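Side-chain contacts in lipase (PDB 6A0W), which probably hydrolyses the ester bonds of acylglycerols as a class 3 lipase of the alpha/beta-hydrolase clan, with an N-terminal segment that regulates substrate binding affinity: residues T169-G174 with A282-Y287; A176-A181 with L197-V202; T53-S58 with N111-A116; V233-P238 with C271-V276. All blocks are in the same frame, centred on the assembly; numbering follows the deposited sequence.

Contact 1 (T169-G174 with A282-Y287); sequences TGHSLG and ADHLTY
The backbones of 169-174 and 282-287 stay well apart, with Ser172 CA and His284 CA, the nearest pair, separated by 7.8 Å, and side chains bridge the gap. The pattern fits the nucleophile elbow of an alpha/beta hydrolase: strand 165-171 passes into helix 173-188 through Gly170-His171-Ser172-Leu173-Gly174, and Ser172 takes a positive phi at the turn. Ser172, His284 and Asp231 are consistent with a Ser-His-Asp catalytic triad. Ser172 OG lies in the plane of the His284 ring, at its edge, and makes a 2.7 Å hydrogen bond with His284 NE2. The other ring nitrogen, ND1, is hydrogen-bonded to Asp231 OD2, so both nitrogens are engaged. The chi1 of His284 (-173°), which sets CG anti to the backbone N, carries the ring across to the elbow. A second tie comes from His171, whose NE2 donates to His284 O over 2.8 Å. This bond is bent, with an N-H...O angle of 141°. The same NE2 rides 3.4 Å above the His284 ring plane, over its centre. The two imidazoles meet obliquely, their planes 34° apart and their centroids 4.2 Å apart. Tyr287 reaches the site with its OH hydrogen-bonded to Asp231 OD2, while Tyr287 CE1 lies 4.3 Å from His171 CD2 near the plane of the imidazole.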
# COMPACT_ATOMS: atom_id res chain seq x y z
N THR A 169 -0.90 -6.20 -2.51
CA THR A 169 -0.69 -5.53 -1.22
C THR A 169 0.74 -5.00 -1.06
O THR A 169 1.67 -5.49 -1.68
CB THR A 169 -1.10 -6.44 -0.02
OG1 THR A 169 -1.05 -5.68 1.19
CG2 THR A 169 -0.18 -7.64 0.13
N GLY A 170 0.86 -3.86 -0.38
CA GLY A 170 2.16 -3.33 -0.02
C GLY A 170 2.08 -2.29 1.08
O GLY A 170 1.05 -1.62 1.23
N HIS A 171 3.21 -2.15 1.78
CA HIS A 171 3.46 -1.09 2.77
C HIS A 171 4.27 -0.01 2.11
O HIS A 171 5.11 -0.30 1.24
CB HIS A 171 4.20 -1.71 3.98
CG HIS A 171 4.70 -0.71 4.98
ND1 HIS A 171 6.04 -0.51 5.21
CD2 HIS A 171 4.04 0.07 5.87
CE1 HIS A 171 6.18 0.38 6.18
NE2 HIS A 171 4.99 0.81 6.54
N SER A 172 4.03 1.24 2.47
CA SER A 172 5.00 2.28 2.16
C SER A 172 5.17 2.38 0.63
O SER A 172 4.18 2.33 -0.10
CB SER A 172 6.34 2.00 2.85
OG SER A 172 7.23 3.12 2.82
N LEU A 173 6.39 2.59 0.14
CA LEU A 173 6.61 2.70 -1.32
C LEU A 173 6.12 1.44 -2.01
O LEU A 173 5.73 1.46 -3.17
CB LEU A 173 8.08 3.00 -1.66
CG LEU A 173 8.44 4.47 -1.74
CD1 LEU A 173 8.16 5.21 -0.44
CD2 LEU A 173 9.90 4.60 -2.17
N GLY A 174 6.05 0.35 -1.27
CA GLY A 174 5.49 -0.87 -1.82
C GLY A 174 4.01 -0.75 -2.13
O GLY A 174 3.47 -1.46 -3.00
N ALA A 282 7.85 7.39 12.89
CA ALA A 282 7.76 6.23 13.80
C ALA A 282 6.41 5.53 13.59
O ALA A 282 6.32 4.32 13.67
CB ALA A 282 7.89 6.67 15.27
N ASP A 283 5.34 6.31 13.39
CA ASP A 283 4.02 5.70 13.21
C ASP A 283 3.90 4.88 11.91
O ASP A 283 2.95 4.11 11.79
CB ASP A 283 2.90 6.75 13.33
CG ASP A 283 2.47 6.99 14.79
OD1 ASP A 283 2.86 6.20 15.65
OD2 ASP A 283 1.62 7.84 15.04
N HIS A 284 4.85 5.02 10.97
CA HIS A 284 4.85 4.25 9.70
C HIS A 284 5.16 2.79 9.92
O HIS A 284 4.85 1.93 9.06
CB HIS A 284 5.87 4.87 8.76
CG HIS A 284 5.87 4.32 7.36
ND1 HIS A 284 4.78 4.39 6.53
CD2 HIS A 284 6.91 3.93 6.57
CE1 HIS A 284 5.13 4.07 5.30
NE2 HIS A 284 6.42 3.77 5.29
N LEU A 285 5.74 2.47 11.09
CA LEU A 285 6.45 1.21 11.30
C LEU A 285 5.66 0.09 11.92
O LEU A 285 6.14 -1.05 11.98
CB LEU A 285 7.75 1.43 12.08
CG LEU A 285 8.71 2.49 11.52
CD1 LEU A 285 10.01 2.52 12.33
CD2 LEU A 285 9.02 2.28 10.03
N THR A 286 4.43 0.39 12.35
CA THR A 286 3.57 -0.60 13.00
C THR A 286 2.12 -0.39 12.55
O THR A 286 1.63 0.74 12.55
CB THR A 286 3.64 -0.46 14.55
OG1 THR A 286 5.01 -0.32 14.94
CG2 THR A 286 3.08 -1.72 15.23
N TYR A 287 1.51 -1.45 12.05
CA TYR A 287 0.12 -1.44 11.61
C TYR A 287 -0.53 -2.66 12.24
O TYR A 287 -0.11 -3.80 11.98
CB TYR A 287 0.02 -1.51 10.06
CG TYR A 287 0.08 -0.12 9.43
CD1 TYR A 287 1.28 0.56 9.31
CD2 TYR A 287 -1.05 0.50 8.92
CE1 TYR A 287 1.33 1.84 8.77
CE2 TYR A 287 -1.02 1.79 8.37
CZ TYR A 287 0.17 2.45 8.28
OH TYR A 287 0.21 3.76 7.87

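Contact 2 (A176-A181 with L197-V202); sequences AQALLA and LSIYTV
Helix 176-181 runs antiparallel to strand 197-202, the local axes making 168° and approaching to 8.2 Å, with Leu179 CA and Ile199 CA the nearest pair at 6.4 Å. This is the helix-on-sheet packing of a beta-alpha-beta crossover, in which strand 165-171, helix 173-188 and strand 197-202 follow one another. The side chains meet through methyl groups. Ala178 turns CB toward the strand and is met there by two methyls, Ile199 CG2 and Thr201 CG2, each 4.1 Å from it. With only a methyl at Ala178, the helix can probably lie close to the strand here, and Ile199 CG2 also lies 4.0 Å from Ala178 O. The second branch of Ile199 takes another course: CG1 stands anti to the carbonyl carbon (chi1 -56°) and leads CD1 to Leu179 CD1, a methyl-to-methyl contact of 3.9 Å between obliquely crossing side chains. Thr201 offers the helix its methyl, while its OG1 is hydrogen-bonded to His224 O on the adjacent strand. Around this seam, Val168 of strand 165-171 also touches Ala178, Phe223 of strand 223-228 packs against both Leu179 and Ile199, and helix 137-160 flanks helix 173-188 through Gln177 and Ala181.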
# COMPACT_ATOMS: atom_id res chain seq x y z
N ALA A 176 2.70 2.00 -3.28
CA ALA A 176 2.67 2.65 -4.56
C ALA A 176 2.78 1.65 -5.69
O ALA A 176 2.00 1.74 -6.64
CB ALA A 176 3.75 3.70 -4.68
N GLN A 177 3.68 0.68 -5.57
CA GLN A 177 3.77 -0.40 -6.54
C GLN A 177 2.49 -1.22 -6.62
O GLN A 177 2.03 -1.63 -7.71
CB GLN A 177 4.96 -1.30 -6.21
CG GLN A 177 6.31 -0.59 -6.22
CD GLN A 177 6.59 0.01 -7.59
OE1 GLN A 177 6.37 -0.69 -8.56
NE2 GLN A 177 6.80 1.33 -7.66
N ALA A 178 1.88 -1.46 -5.46
CA ALA A 178 0.63 -2.22 -5.42
C ALA A 178 -0.46 -1.57 -6.28
O ALA A 178 -1.14 -2.25 -7.05
CB ALA A 178 0.14 -2.37 -3.97
N LEU A 179 -0.63 -0.26 -6.12
CA LEU A 179 -1.68 0.47 -6.81
C LEU A 179 -1.38 0.47 -8.33
O LEU A 179 -2.24 0.16 -9.15
CB LEU A 179 -1.68 1.91 -6.32
CG LEU A 179 -2.65 2.83 -7.04
CD1 LEU A 179 -4.07 2.27 -6.92
CD2 LEU A 179 -2.59 4.23 -6.46
N LEU A 180 -0.11 0.68 -8.68
CA LEU A 180 0.29 0.68 -10.10
C LEU A 180 0.13 -0.70 -10.72
O LEU A 180 -0.49 -0.85 -11.78
CB LEU A 180 1.71 1.22 -10.26
CG LEU A 180 1.93 2.71 -9.93
CD1 LEU A 180 3.42 3.09 -9.93
CD2 LEU A 180 1.17 3.61 -10.88
N ALA A 181 0.43 -1.72 -9.93
CA ALA A 181 0.21 -3.07 -10.40
C ALA A 181 -1.28 -3.32 -10.60
O ALA A 181 -1.68 -4.03 -11.53
CB ALA A 181 0.79 -4.09 -9.43
N LEU A 197 -10.39 -8.67 -8.22
CA LEU A 197 -9.14 -7.98 -8.00
C LEU A 197 -9.36 -6.87 -6.98
O LEU A 197 -10.29 -6.08 -7.12
CB LEU A 197 -8.64 -7.37 -9.31
CG LEU A 197 -7.43 -6.45 -9.25
CD1 LEU A 197 -6.22 -7.26 -8.79
CD2 LEU A 197 -7.16 -5.85 -10.62
N SER A 198 -8.38 -6.71 -6.10
CA SER A 198 -8.48 -5.76 -4.98
C SER A 198 -7.06 -5.32 -4.63
O SER A 198 -6.13 -6.12 -4.72
CB SER A 198 -9.11 -6.50 -3.75
OG SER A 198 -10.47 -6.19 -3.72
N ILE A 199 -6.92 -4.12 -4.09
CA ILE A 199 -5.66 -3.54 -3.74
C ILE A 199 -5.74 -3.11 -2.26
O ILE A 199 -6.66 -2.40 -1.86
CB ILE A 199 -5.36 -2.28 -4.56
CG1 ILE A 199 -5.42 -2.58 -6.09
CG2 ILE A 199 -3.95 -1.79 -4.25
CD1 ILE A 199 -5.51 -1.33 -6.96
N TYR A 200 -4.77 -3.55 -1.47
CA TYR A 200 -4.69 -3.14 -0.07
C TYR A 200 -3.33 -2.61 0.24
O TYR A 200 -2.30 -3.28 -0.01
CB TYR A 200 -4.93 -4.34 0.87
CG TYR A 200 -6.37 -4.82 0.87
CD1 TYR A 200 -6.81 -5.71 -0.10
CD2 TYR A 200 -7.23 -4.52 1.94
CE1 TYR A 200 -8.13 -6.12 -0.15
CE2 TYR A 200 -8.54 -4.99 1.94
CZ TYR A 200 -8.97 -5.81 0.91
OH TYR A 200 -10.24 -6.33 0.88
N THR A 201 -3.32 -1.49 0.95
CA THR A 201 -2.07 -0.87 1.34
C THR A 201 -2.08 -0.39 2.82
O THR A 201 -3.15 -0.07 3.38
CB THR A 201 -1.72 0.33 0.43
OG1 THR A 201 -2.67 1.38 0.59
CG2 THR A 201 -1.62 -0.06 -1.04
N VAL A 202 -0.87 -0.24 3.36
CA VAL A 202 -0.61 0.34 4.68
C VAL A 202 0.50 1.37 4.52
O VAL A 202 1.53 1.07 3.91
CB VAL A 202 -0.27 -0.74 5.75
CG1 VAL A 202 -1.54 -1.46 6.17
CG2 VAL A 202 0.75 -1.76 5.25

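Contact 3 (T53-S58 with N111-A116); sequences TAYCRS and NSFRSA
Aromatic contact between Tyr55 and Phe113 forms the centre of this junction, where the loop after helix 38-53 meets the start of helix 113-118. The side chains approach from opposite directions, and their rings are inclined at 63° with centroids 5.8 Å apart, an oblique meeting rather than a stack. Tyr55 CE1 comes to 3.7 Å from Phe113 CZ, and Tyr55 OH lies 3.5 Å from Phe113 CE1, near the plane of the phenyl ring and at its edge. A chi1 of -62° turns Phe113 CG anti to the carbonyl carbon, sending the ring back toward Tyr55. A lesser apolar touch is that of Asn111 CB on Tyr55 CD1, at 4.1 Å.

Polar bonds stay within each segment or run outside the pair. The Tyr55 hydroxyl has its partner in His171 ND1, so the phenol spans between Phe113 and the strand end beside the presumed nucleophile. Its loop is shaped by a type I turn, with Cys56 N bonded to Thr53 O at 3.0 Å, and Cys56 is disulfide-linked to Cys295. Ser112, at the N-cap position, makes no side-chain capping bond; its OG is hydrogen-bonded to Ser115 OG (2.8 Å).

Helix 113-118 probably belongs to the lid of this lipase family: Phe113 packs edge-to-face on His284 and touches Ser172, consistent with a closed site, while Tyr55 rests on Arg108 of strand 102-108.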
# COMPACT_ATOMS: atom_id res chain seq x y z
N THR A 53 5.61 -9.28 5.27
CA THR A 53 6.53 -10.36 4.97
C THR A 53 7.53 -9.96 3.88
O THR A 53 8.57 -10.58 3.75
CB THR A 53 5.80 -11.63 4.49
OG1 THR A 53 5.10 -11.36 3.27
CG2 THR A 53 4.84 -12.13 5.57
N ALA A 54 7.24 -8.90 3.14
CA ALA A 54 8.11 -8.56 2.04
C ALA A 54 9.46 -8.06 2.53
O ALA A 54 10.42 -8.00 1.76
CB ALA A 54 7.47 -7.52 1.16
N TYR A 55 9.49 -7.61 3.79
CA TYR A 55 10.73 -7.10 4.36
C TYR A 55 11.56 -8.20 4.96
O TYR A 55 12.64 -7.92 5.48
CB TYR A 55 10.45 -6.03 5.40
CG TYR A 55 9.79 -4.80 4.87
CD1 TYR A 55 10.54 -3.76 4.34
CD2 TYR A 55 8.41 -4.63 4.95
CE1 TYR A 55 9.96 -2.61 3.83
CE2 TYR A 55 7.82 -3.43 4.52
CZ TYR A 55 8.59 -2.45 3.95
OH TYR A 55 8.00 -1.32 3.43
N CYS A 56 11.05 -9.42 4.97
CA CYS A 56 11.82 -10.55 5.44
C CYS A 56 12.80 -11.06 4.35
O CYS A 56 12.38 -11.54 3.30
CB CYS A 56 10.88 -11.67 5.87
SG CYS A 56 9.65 -11.24 7.12
N ARG A 57 14.09 -11.12 4.68
CA ARG A 57 15.10 -11.57 3.73
C ARG A 57 14.90 -13.05 3.42
O ARG A 57 15.30 -13.51 2.35
CB ARG A 57 16.53 -11.36 4.23
CG ARG A 57 16.90 -9.98 4.76
CD ARG A 57 17.05 -8.91 3.71
NE ARG A 57 18.00 -9.20 2.63
CZ ARG A 57 18.03 -8.51 1.49
NH1 ARG A 57 17.21 -7.47 1.31
NH2 ARG A 57 18.84 -8.87 0.49
N SER A 58 14.40 -13.81 4.38
CA SER A 58 14.06 -15.21 4.11
C SER A 58 13.02 -15.35 2.99
O SER A 58 12.98 -16.38 2.33
CB SER A 58 13.53 -15.91 5.36
OG SER A 58 12.39 -15.22 5.87
N ASN A 111 13.71 -0.11 2.75
CA ASN A 111 13.46 -0.12 4.19
C ASN A 111 14.20 1.03 4.84
O ASN A 111 14.16 1.16 6.05
CB ASN A 111 13.88 -1.44 4.85
CG ASN A 111 15.29 -1.93 4.45
OD1 ASN A 111 15.81 -1.62 3.35
ND2 ASN A 111 15.80 -2.89 5.24
N SER A 112 14.86 1.88 4.05
CA SER A 112 15.43 3.11 4.59
C SER A 112 14.41 4.26 4.61
O SER A 112 14.53 5.21 3.87
CB SER A 112 16.70 3.50 3.85
OG SER A 112 17.40 4.49 4.60
N PHE A 113 13.42 4.17 5.50
CA PHE A 113 12.20 4.96 5.37
C PHE A 113 12.46 6.45 5.53
O PHE A 113 11.97 7.28 4.76
CB PHE A 113 11.16 4.51 6.42
CG PHE A 113 10.74 3.09 6.26
CD1 PHE A 113 10.00 2.71 5.16
CD2 PHE A 113 11.12 2.13 7.17
CE1 PHE A 113 9.59 1.41 4.99
CE2 PHE A 113 10.76 0.81 6.99
CZ PHE A 113 9.98 0.44 5.90
N ARG A 114 13.24 6.80 6.54
CA ARG A 114 13.40 8.20 6.85
C ARG A 114 14.14 8.92 5.73
O ARG A 114 13.72 9.99 5.27
CB ARG A 114 14.12 8.39 8.18
CG ARG A 114 14.16 9.85 8.56
CD ARG A 114 14.78 10.04 9.92
NE ARG A 114 14.82 11.45 10.28
CZ ARG A 114 14.23 11.96 11.36
NH1 ARG A 114 13.64 11.16 12.25
NH2 ARG A 114 14.37 13.25 11.61
N SER A 115 15.26 8.38 5.28
CA SER A 115 15.88 9.02 4.11
C SER A 115 14.96 8.99 2.90
O SER A 115 14.96 9.91 2.09
CB SER A 115 17.23 8.34 3.76
OG SER A 115 17.08 6.99 3.33
N ALA A 116 14.27 7.90 2.64
CA ALA A 116 13.39 7.84 1.46
C ALA A 116 12.37 8.99 1.45
O ALA A 116 12.12 9.61 0.43
CB ALA A 116 12.67 6.52 1.41

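Contact 4 (V233-P238 with C271-V276); sequences VPHVPP and CSNSIV
His235 directs its imidazole at 271-276, meeting Val276 with a face and Ser272 and Asn273 with its edge. Over the face, Val276 CG2 sits 3.8 Å from the ring centroid and 24° off the normal, a CH-pi interaction displaced toward ND1. At the edge, Asn273 OD1 lies in the ring plane, 3.0 Å from both His235 ND1 and His235 CE1, and Ser272 OG is 3.3 Å from His235 NE2. Both groups have further partners: Glu249 OE2 bonds to Ser272 OG, and Thr268 O and Glu267 OE1 to Asn273 ND2, which probably helps to orient OD1.

One water adds a bridge, 2.9 Å from Pro234 O and 2.7 Å from Asn273 OD1, but nearby acceptors outnumber its protons and both bonds may not form at once. Cys271 O accepts from Ser274 N and from Ser274 OG (2.8 Å) on opposite faces of its plane, next to the Cys262-Cys271 disulfide.

Met8 of strand 8-9 packs on both His235 and Val276. The arrangement joins the loop between strands 223-228 and 248-252 to that between strands 258-262 and 286-287 in an alpha/beta-hydrolase fold, the first carrying Asp231, the probable triad acid, whose OD1 is bonded to Val233 N.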
# COMPACT_ATOMS: atom_id res chain seq x y z
N VAL A 233 3.72 9.15 6.06
CA VAL A 233 3.95 8.81 4.66
C VAL A 233 2.71 9.05 3.75
O VAL A 233 2.84 9.41 2.56
CB VAL A 233 4.54 7.38 4.48
CG1 VAL A 233 4.75 7.09 3.00
CG2 VAL A 233 5.90 7.27 5.16
N PRO A 234 1.50 8.80 4.29
CA PRO A 234 0.33 9.06 3.45
C PRO A 234 0.06 10.52 3.17
O PRO A 234 -0.93 10.86 2.50
CB PRO A 234 -0.82 8.42 4.25
CG PRO A 234 -0.15 7.27 4.96
CD PRO A 234 1.22 7.77 5.33
N HIS A 235 0.88 11.37 3.77
CA HIS A 235 0.75 12.80 3.60
C HIS A 235 1.85 13.38 2.73
O HIS A 235 2.00 14.60 2.69
CB HIS A 235 0.74 13.50 4.98
CG HIS A 235 -0.31 12.96 5.89
ND1 HIS A 235 -1.65 13.19 5.65
CD2 HIS A 235 -0.26 12.00 6.84
CE1 HIS A 235 -2.37 12.48 6.51
NE2 HIS A 235 -1.55 11.73 7.23
N VAL A 236 2.59 12.53 2.03
CA VAL A 236 3.54 13.01 1.02
C VAL A 236 3.34 12.18 -0.24
O VAL A 236 2.90 11.03 -0.17
CB VAL A 236 5.02 12.88 1.48
CG1 VAL A 236 5.26 13.57 2.80
CG2 VAL A 236 5.41 11.42 1.59
N PRO A 237 3.75 12.69 -1.41
CA PRO A 237 4.09 14.08 -1.64
C PRO A 237 2.91 15.01 -1.39
O PRO A 237 1.77 14.55 -1.33
CB PRO A 237 4.39 14.11 -3.14
CG PRO A 237 4.76 12.73 -3.50
CD PRO A 237 4.08 11.82 -2.54
N PRO A 238 3.13 16.31 -1.46
CA PRO A 238 2.07 17.23 -1.03
C PRO A 238 0.95 17.36 -2.05
O PRO A 238 1.19 17.40 -3.26
CB PRO A 238 2.82 18.56 -0.90
CG PRO A 238 4.26 18.17 -0.73
CD PRO A 238 4.41 17.00 -1.66
N CYS A 271 -10.34 11.92 8.21
CA CYS A 271 -9.55 10.82 8.75
C CYS A 271 -8.14 11.34 9.07
O CYS A 271 -8.01 12.44 9.64
CB CYS A 271 -9.65 9.57 7.86
SG CYS A 271 -11.20 8.61 8.05
N SER A 272 -7.09 10.68 8.61
CA SER A 272 -5.73 11.06 9.06
C SER A 272 -5.28 12.47 8.68
O SER A 272 -4.37 13.00 9.30
CB SER A 272 -4.67 10.01 8.62
OG SER A 272 -4.47 10.11 7.22
N ASN A 273 -5.85 13.06 7.64
CA ASN A 273 -5.49 14.44 7.30
C ASN A 273 -5.84 15.41 8.42
O ASN A 273 -5.29 16.51 8.46
CB ASN A 273 -6.16 14.90 6.00
CG ASN A 273 -5.58 14.20 4.79
OD1 ASN A 273 -4.42 13.81 4.80
ND2 ASN A 273 -6.38 14.06 3.74
N SER A 274 -6.69 14.98 9.34
CA SER A 274 -7.06 15.79 10.52
C SER A 274 -5.94 15.92 11.54
O SER A 274 -6.04 16.80 12.37
CB SER A 274 -8.32 15.22 11.23
OG SER A 274 -8.06 14.01 11.91
N ILE A 275 -4.89 15.09 11.52
CA ILE A 275 -3.75 15.27 12.44
C ILE A 275 -2.53 16.03 11.86
O ILE A 275 -1.56 16.32 12.56
CB ILE A 275 -3.31 13.96 13.13
CG1 ILE A 275 -2.89 12.85 12.13
CG2 ILE A 275 -4.41 13.43 14.03
CD1 ILE A 275 -1.53 13.07 11.51
N VAL A 276 -2.60 16.45 10.61
CA VAL A 276 -1.53 17.18 9.95
C VAL A 276 -1.42 18.55 10.61
O VAL A 276 -2.44 19.13 10.87
CB VAL A 276 -1.89 17.30 8.46
CG1 VAL A 276 -1.12 18.40 7.75
CG2 VAL A 276 -1.65 15.97 7.75
O HOH W 1 -3.59 11.88 3.17

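How the contacts relate
Contact 1 lies about 7 Å from the chain centre, and the other three all touch it. Contact 2, its centre about 13 Å away, shares helix 173-188 and continues through the neighbouring strands 165-171 and 197-202, where Ser172 N probably donates a hydrogen bond to Val202 O. Contact 3 is closer, about 9 Å between centres, and brings the probable lid against the catalytic side. Contact 4, about 14 Å off, touches contact 1 through Val233 and His284. Along the chain contact 3 closes first; contacts 2 and 4 then follow in turn between the two halves of contact 1, so the putative triad is assembled from residues far apart in sequence.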